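Local coordinates for mosquitocidal toxin (Bacillus sphaericus, PDB 2CB4), which probably kills mosquito larvae through its N-terminal ADP-ribosyltransferase domain, the part crystallised here, which modifies target proteins using NAD, at residues Tyr114-Arg128 / Pro174-Ile187. The protein carries 1 engineered substitution. Residues are numbered along the deposited sequence; the frame is centred on the assembly and turned at random.
Sequences YLRTNSPSIFVSTTR and PFPNEDQITFPGGI. Engineered in segment 174-187: Gln-180 (natural residue Glu).
Leu-115 and the engineered Gln-180 (naturally Glu) lie alongside and run in opposite senses, Leu-115 CD2 3.5 Å from Gln-180 NE2. Next in the helix, Arg-116 bends at chi3 (-63°), which lays one guanidinium face over Pro-174, with NH2 3.3 Å from Pro-174 CG. The carbonyls of Leu-115 and Arg-116 both meet the edge of the Phe-175 ring. Just before the strand, Ile-122 O accepts from Gly-185 N at 2.7 Å, tying the strand's entry to the type II turn Phe-183 to Gly-186. Phe-123 packs CB against Thr-182 CG2 (3.5 Å). Val-124 and Phe-183 form a hydrogen-bonded antiparallel pair; Phe-183 O takes two N-H groups, Val-124 from one side of its carbonyl plane and Gly-186 from the other. Ser-125 OG lies a doubtfully short 2.4 Å from Gln-180 OE1; the amide's firmer hold is Gln-180 NE2 to Glu-178 OE1 (2.9 Å), met from above the carboxylate plane. Thr-126 OG1 (chi1 63°) bonds Ile-181 O at 2.8 Å; its CG2 meets Ile-187 CD1 tip to tip. Thr-127 OG1 donates to Glu-178 O. Ser-125 to Thr-127 and Glu-178-x-Gln-180 probably represent the Ser-Thr-Thr and Glu-x-Glu motifs of arginine-specific ADP-ribosyltransferases; Arg-80, bonding Ser-125 O, is probably their signature arginine. The axes of strands 123-128 and 180-184 run at 154°; strand 78-82 flanks 123-131, 162-163 pairs with 180-184, and Ile-164 of helix 164-167 packs on Leu-115.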
loop_
_atom_site.group_PDB
_atom_site.type_symbol
_atom_site.label_atom_id
_atom_site.label_comp_id
_atom_site.label_asym_id
_atom_site.label_seq_id
_atom_site.Cartn_x
_atom_site.Cartn_y
_atom_site.Cartn_z
ATOM N N TYR A 114 -1.861 -35.392 4.287
ATOM C CA TYR A 114 -2.409 -34.987 3.005
ATOM C C TYR A 114 -3.503 -35.976 2.557
ATOM O O TYR A 114 -4.623 -35.612 2.262
ATOM C CB TYR A 114 -1.289 -34.746 1.977
ATOM C CG TYR A 114 -1.799 -34.836 0.624
ATOM C CD1 TYR A 114 -2.516 -33.768 0.084
ATOM C CD2 TYR A 114 -1.701 -36.037 -0.117
ATOM C CE1 TYR A 114 -3.118 -33.883 -1.159
ATOM C CE2 TYR A 114 -2.284 -36.150 -1.343
ATOM C CZ TYR A 114 -3.014 -35.054 -1.850
ATOM O OH TYR A 114 -3.538 -35.122 -3.105
ATOM N N LEU A 115 -3.187 -37.247 2.591
ATOM C CA LEU A 115 -4.132 -38.318 2.221
ATOM C C LEU A 115 -5.320 -38.475 3.165
ATOM O O LEU A 115 -6.434 -38.823 2.783
ATOM C CB LEU A 115 -3.376 -39.657 2.208
ATOM C CG LEU A 115 -2.174 -39.809 1.272
ATOM C CD1 LEU A 115 -1.442 -41.082 1.720
ATOM C CD2 LEU A 115 -2.691 -39.882 -0.242
ATOM N N ARG A 116 -5.062 -38.346 4.443
ATOM C CA ARG A 116 -6.119 -38.500 5.409
ATOM C C ARG A 116 -7.056 -37.316 5.571
ATOM O O ARG A 116 -8.230 -37.491 5.912
ATOM C CB ARG A 116 -5.506 -38.802 6.789
ATOM C CG ARG A 116 -6.582 -39.165 7.857
ATOM C CD ARG A 116 -5.966 -39.632 9.169
ATOM N NE ARG A 116 -5.181 -40.859 9.027
ATOM C CZ ARG A 116 -5.706 -42.067 8.832
ATOM N NH1 ARG A 116 -7.033 -42.222 8.743
ATOM N NH2 ARG A 116 -4.906 -43.127 8.721
ATOM N N THR A 117 -6.525 -36.112 5.405
ATOM C CA THR A 117 -7.290 -34.903 5.656
ATOM C C THR A 117 -7.483 -33.963 4.477
ATOM O O THR A 117 -8.346 -33.066 4.537
ATOM C CB THR A 117 -6.598 -34.060 6.771
ATOM O OG1 THR A 117 -5.483 -33.368 6.208
ATOM C CG2 THR A 117 -6.106 -34.925 7.923
ATOM N N ASN A 118 -6.654 -34.121 3.439
ATOM C CA ASN A 118 -6.697 -33.245 2.271
ATOM C C ASN A 118 -6.155 -31.850 2.530
ATOM O O ASN A 118 -6.521 -30.904 1.848
ATOM C CB ASN A 118 -8.091 -33.143 1.654
ATOM C CG ASN A 118 -8.045 -32.868 0.134
ATOM O OD1 ASN A 118 -7.071 -33.225 -0.561
ATOM N ND2 ASN A 118 -9.092 -32.248 -0.366
ATOM N N SER A 119 -5.272 -31.732 3.502
ATOM C CA SER A 119 -4.634 -30.462 3.836
ATOM C C SER A 119 -3.771 -30.030 2.623
ATOM O O SER A 119 -3.322 -30.868 1.854
ATOM C CB SER A 119 -3.740 -30.690 5.075
ATOM O OG SER A 119 -2.962 -31.889 4.937
ATOM N N PRO A 120 -3.549 -28.734 2.451
ATOM C CA PRO A 120 -2.748 -28.226 1.317
ATOM C C PRO A 120 -1.331 -28.765 1.355
ATOM O O PRO A 120 -0.679 -28.772 2.409
ATOM C CB PRO A 120 -2.720 -26.706 1.535
ATOM C CG PRO A 120 -3.829 -26.437 2.488
ATOM C CD PRO A 120 -4.055 -27.651 3.313
ATOM N N SER A 121 -0.837 -29.188 0.195
ATOM C CA SER A 121 0.498 -29.744 0.141
ATOM C C SER A 121 1.053 -29.625 -1.255
ATOM O O SER A 121 0.413 -29.060 -2.140
ATOM C CB SER A 121 0.431 -31.218 0.544
ATOM O OG SER A 121 -0.206 -31.987 -0.455
ATOM N N ILE A 122 2.252 -30.165 -1.445
ATOM C CA ILE A 122 2.929 -30.181 -2.736
ATOM C C ILE A 122 2.504 -31.407 -3.569
ATOM O O ILE A 122 2.998 -31.608 -4.679
ATOM C CB ILE A 122 4.470 -30.242 -2.552
ATOM C CG1 ILE A 122 4.893 -31.511 -1.790
ATOM C CG2 ILE A 122 5.005 -28.980 -1.878
ATOM C CD1 ILE A 122 6.353 -31.963 -2.099
ATOM N N PHE A 123 1.603 -32.227 -3.033
ATOM C CA PHE A 123 1.155 -33.433 -3.734
ATOM C C PHE A 123 -0.081 -33.253 -4.617
ATOM O O PHE A 123 -1.034 -32.539 -4.275
ATOM C CB PHE A 123 0.843 -34.581 -2.728
ATOM C CG PHE A 123 1.940 -34.832 -1.724
ATOM C CD1 PHE A 123 3.127 -35.457 -2.106
ATOM C CD2 PHE A 123 1.789 -34.435 -0.386
ATOM C CE1 PHE A 123 4.155 -35.645 -1.169
ATOM C CE2 PHE A 123 2.803 -34.625 0.543
ATOM C CZ PHE A 123 3.989 -35.231 0.151
ATOM N N VAL A 124 -0.097 -33.990 -5.734
ATOM C CA VAL A 124 -1.252 -33.983 -6.620
ATOM C C VAL A 124 -1.700 -35.427 -6.772
ATOM O O VAL A 124 -0.920 -36.281 -7.006
ATOM C CB VAL A 124 -0.916 -33.330 -8.023
ATOM C CG1 VAL A 124 -1.999 -33.640 -9.058
ATOM C CG2 VAL A 124 -0.730 -31.867 -7.864
ATOM N N SER A 125 -2.957 -35.719 -6.596
ATOM C CA SER A 125 -3.363 -37.108 -6.739
ATOM C C SER A 125 -3.868 -37.486 -8.107
ATOM O O SER A 125 -4.380 -36.670 -8.847
ATOM C CB SER A 125 -4.494 -37.429 -5.736
ATOM O OG SER A 125 -3.917 -37.561 -4.457
ATOM N N THR A 126 -3.827 -38.774 -8.378
ATOM C CA THR A 126 -4.417 -39.371 -9.587
ATOM C C THR A 126 -4.950 -40.728 -9.076
ATOM O O THR A 126 -4.637 -41.171 -7.999
ATOM C CB THR A 126 -3.419 -39.514 -10.758
ATOM O OG1 THR A 126 -2.392 -40.407 -10.343
ATOM C CG2 THR A 126 -2.745 -38.101 -11.096
ATOM N N THR A 127 -5.819 -41.363 -9.845
ATOM C CA THR A 127 -6.365 -42.652 -9.501
ATOM C C THR A 127 -6.143 -43.525 -10.746
ATOM O O THR A 127 -6.114 -43.036 -11.864
ATOM C CB THR A 127 -7.877 -42.570 -9.060
ATOM O OG1 THR A 127 -8.320 -43.858 -8.609
ATOM C CG2 THR A 127 -8.782 -42.121 -10.207
ATOM N N ARG A 128 -5.973 -44.820 -10.544
ATOM C CA ARG A 128 -5.737 -45.724 -11.667
ATOM C C ARG A 128 -6.960 -46.022 -12.484
ATOM O O ARG A 128 -8.042 -46.193 -11.936
ATOM C CB ARG A 128 -5.152 -47.051 -11.167
ATOM C CG ARG A 128 -3.915 -46.899 -10.270
ATOM C CD ARG A 128 -3.323 -48.249 -9.924
ATOM N NE ARG A 128 -2.790 -48.905 -11.107
ATOM C CZ ARG A 128 -2.733 -50.222 -11.292
ATOM N NH1 ARG A 128 -3.176 -51.047 -10.360
ATOM N NH2 ARG A 128 -2.229 -50.715 -12.419
ATOM N N PRO A 174 -4.633 -44.711 5.189
ATOM C CA PRO A 174 -5.939 -44.041 5.426
ATOM C C PRO A 174 -7.166 -44.439 4.579
ATOM O O PRO A 174 -8.247 -44.685 5.124
ATOM C CB PRO A 174 -5.616 -42.545 5.245
ATOM C CG PRO A 174 -4.110 -42.417 5.554
ATOM C CD PRO A 174 -3.475 -43.770 5.233
ATOM N N PHE A 175 -7.034 -44.439 3.235
ATOM C CA PHE A 175 -8.153 -44.733 2.292
ATOM C C PHE A 175 -7.630 -45.521 1.095
ATOM O O PHE A 175 -7.104 -44.937 0.100
ATOM C CB PHE A 175 -8.790 -43.414 1.803
ATOM C CG PHE A 175 -9.275 -42.516 2.913
ATOM C CD1 PHE A 175 -10.395 -42.863 3.699
ATOM C CD2 PHE A 175 -8.588 -41.321 3.207
ATOM C CE1 PHE A 175 -10.839 -41.989 4.746
ATOM C CE2 PHE A 175 -9.005 -40.457 4.245
ATOM C CZ PHE A 175 -10.125 -40.791 5.015
ATOM N N PRO A 176 -7.762 -46.840 1.191
ATOM C CA PRO A 176 -7.258 -47.725 0.139
ATOM C C PRO A 176 -8.087 -47.806 -1.130
ATOM O O PRO A 176 -7.544 -48.010 -2.227
ATOM C CB PRO A 176 -7.189 -49.111 0.821
ATOM C CG PRO A 176 -7.580 -48.913 2.235
ATOM C CD PRO A 176 -7.761 -47.471 2.525
ATOM N N ASN A 177 -9.390 -47.675 -0.985
ATOM C CA ASN A 177 -10.322 -47.765 -2.088
ATOM C C ASN A 177 -10.134 -46.813 -3.239
ATOM O O ASN A 177 -10.766 -46.986 -4.299
ATOM C CB ASN A 177 -11.734 -47.512 -1.582
ATOM C CG ASN A 177 -12.111 -48.411 -0.396
ATOM O OD1 ASN A 177 -11.428 -49.398 -0.134
ATOM N ND2 ASN A 177 -13.209 -48.082 0.277
ATOM N N GLU A 178 -9.348 -45.753 -3.034
ATOM C CA GLU A 178 -9.146 -44.761 -4.076
ATOM C C GLU A 178 -8.054 -45.141 -5.097
ATOM O O GLU A 178 -7.932 -44.515 -6.190
ATOM C CB GLU A 178 -8.880 -43.382 -3.465
ATOM C CG GLU A 178 -8.740 -42.269 -4.483
ATOM C CD GLU A 178 -8.501 -40.947 -3.834
ATOM O OE1 GLU A 178 -8.110 -40.895 -2.641
ATOM O OE2 GLU A 178 -8.691 -39.941 -4.519
ATOM N N ASP A 179 -7.260 -46.156 -4.726
ATOM C CA ASP A 179 -6.152 -46.658 -5.540
ATOM C C ASP A 179 -5.361 -45.516 -6.143
ATOM O O ASP A 179 -5.318 -45.404 -7.367
ATOM C CB ASP A 179 -6.661 -47.510 -6.693
ATOM C CG ASP A 179 -7.517 -48.666 -6.239
ATOM O OD1 ASP A 179 -7.161 -49.320 -5.219
ATOM O OD2 ASP A 179 -8.541 -48.931 -6.915
ATOM N N GLN A 180 -4.736 -44.694 -5.302
ATOM C CA GLN A 180 -4.026 -43.508 -5.767
ATOM C C GLN A 180 -2.612 -43.643 -6.097
ATOM O O GLN A 180 -1.865 -44.345 -5.389
ATOM C CB GLN A 180 -3.944 -42.531 -4.627
ATOM C CG GLN A 180 -4.972 -41.521 -4.506
ATOM C CD GLN A 180 -4.532 -40.441 -3.506
ATOM O OE1 GLN A 180 -3.466 -39.774 -3.649
ATOM N NE2 GLN A 180 -5.314 -40.264 -2.460
ATOM N N ILE A 181 -2.185 -42.809 -7.045
ATOM C CA ILE A 181 -0.795 -42.674 -7.380
ATOM C C ILE A 181 -0.577 -41.170 -7.158
ATOM O O ILE A 181 -1.264 -40.372 -7.766
ATOM C CB ILE A 181 -0.516 -43.093 -8.821
ATOM C CG1 ILE A 181 -1.180 -44.433 -9.137
ATOM C CG2 ILE A 181 0.975 -42.896 -9.113
ATOM C CD1 ILE A 181 -0.663 -45.709 -8.158
ATOM N N THR A 182 0.283 -40.804 -6.207
ATOM C CA THR A 182 0.524 -39.409 -5.834
ATOM C C THR A 182 1.787 -38.844 -6.471
ATOM O O THR A 182 2.797 -39.576 -6.587
ATOM C CB THR A 182 0.652 -39.289 -4.295
ATOM O OG1 THR A 182 -0.547 -39.766 -3.681
ATOM C CG2 THR A 182 0.921 -37.867 -3.852
ATOM N N PHE A 183 1.721 -37.552 -6.878
ATOM C CA PHE A 183 2.834 -36.874 -7.525
ATOM C C PHE A 183 3.309 -35.676 -6.750
ATOM O O PHE A 183 2.677 -34.631 -6.768
ATOM C CB PHE A 183 2.474 -36.480 -8.958
ATOM C CG PHE A 183 2.266 -37.657 -9.870
ATOM C CD1 PHE A 183 3.268 -38.063 -10.765
ATOM C CD2 PHE A 183 1.088 -38.382 -9.817
ATOM C CE1 PHE A 183 3.081 -39.167 -11.582
ATOM C CE2 PHE A 183 0.886 -39.491 -10.644
ATOM C CZ PHE A 183 1.891 -39.896 -11.520
ATOM N N PRO A 184 4.452 -35.819 -6.077
ATOM C CA PRO A 184 5.010 -34.696 -5.321
ATOM C C PRO A 184 5.481 -33.689 -6.376
ATOM O O PRO A 184 6.228 -34.050 -7.299
ATOM C CB PRO A 184 6.218 -35.336 -4.569
ATOM C CG PRO A 184 5.973 -36.807 -4.591
ATOM C CD PRO A 184 5.266 -37.054 -5.915
ATOM N N GLY A 185 4.999 -32.449 -6.283
ATOM C CA GLY A 185 5.363 -31.420 -7.255
ATOM C C GLY A 185 4.387 -31.322 -8.444
ATOM O O GLY A 185 4.546 -30.463 -9.311
ATOM N N GLY A 186 3.396 -32.207 -8.502
ATOM C CA GLY A 186 2.418 -32.165 -9.579
ATOM C C GLY A 186 2.853 -32.841 -10.874
ATOM O O GLY A 186 3.820 -33.607 -10.904
ATOM N N ILE A 187 2.108 -32.542 -11.937
ATOM C CA ILE A 187 2.279 -33.125 -13.255
ATOM C C ILE A 187 2.236 -32.054 -14.362
ATOM O O ILE A 187 1.275 -31.305 -14.469
ATOM C CB ILE A 187 1.094 -34.107 -13.484
ATOM C CG1 ILE A 187 0.968 -35.067 -12.293
ATOM C CG2 ILE A 187 1.170 -34.823 -14.847
ATOM C CD1 ILE A 187 -0.351 -35.824 -12.230
HETATM O O HOH W 1 -7.514 -39.149 0.041
#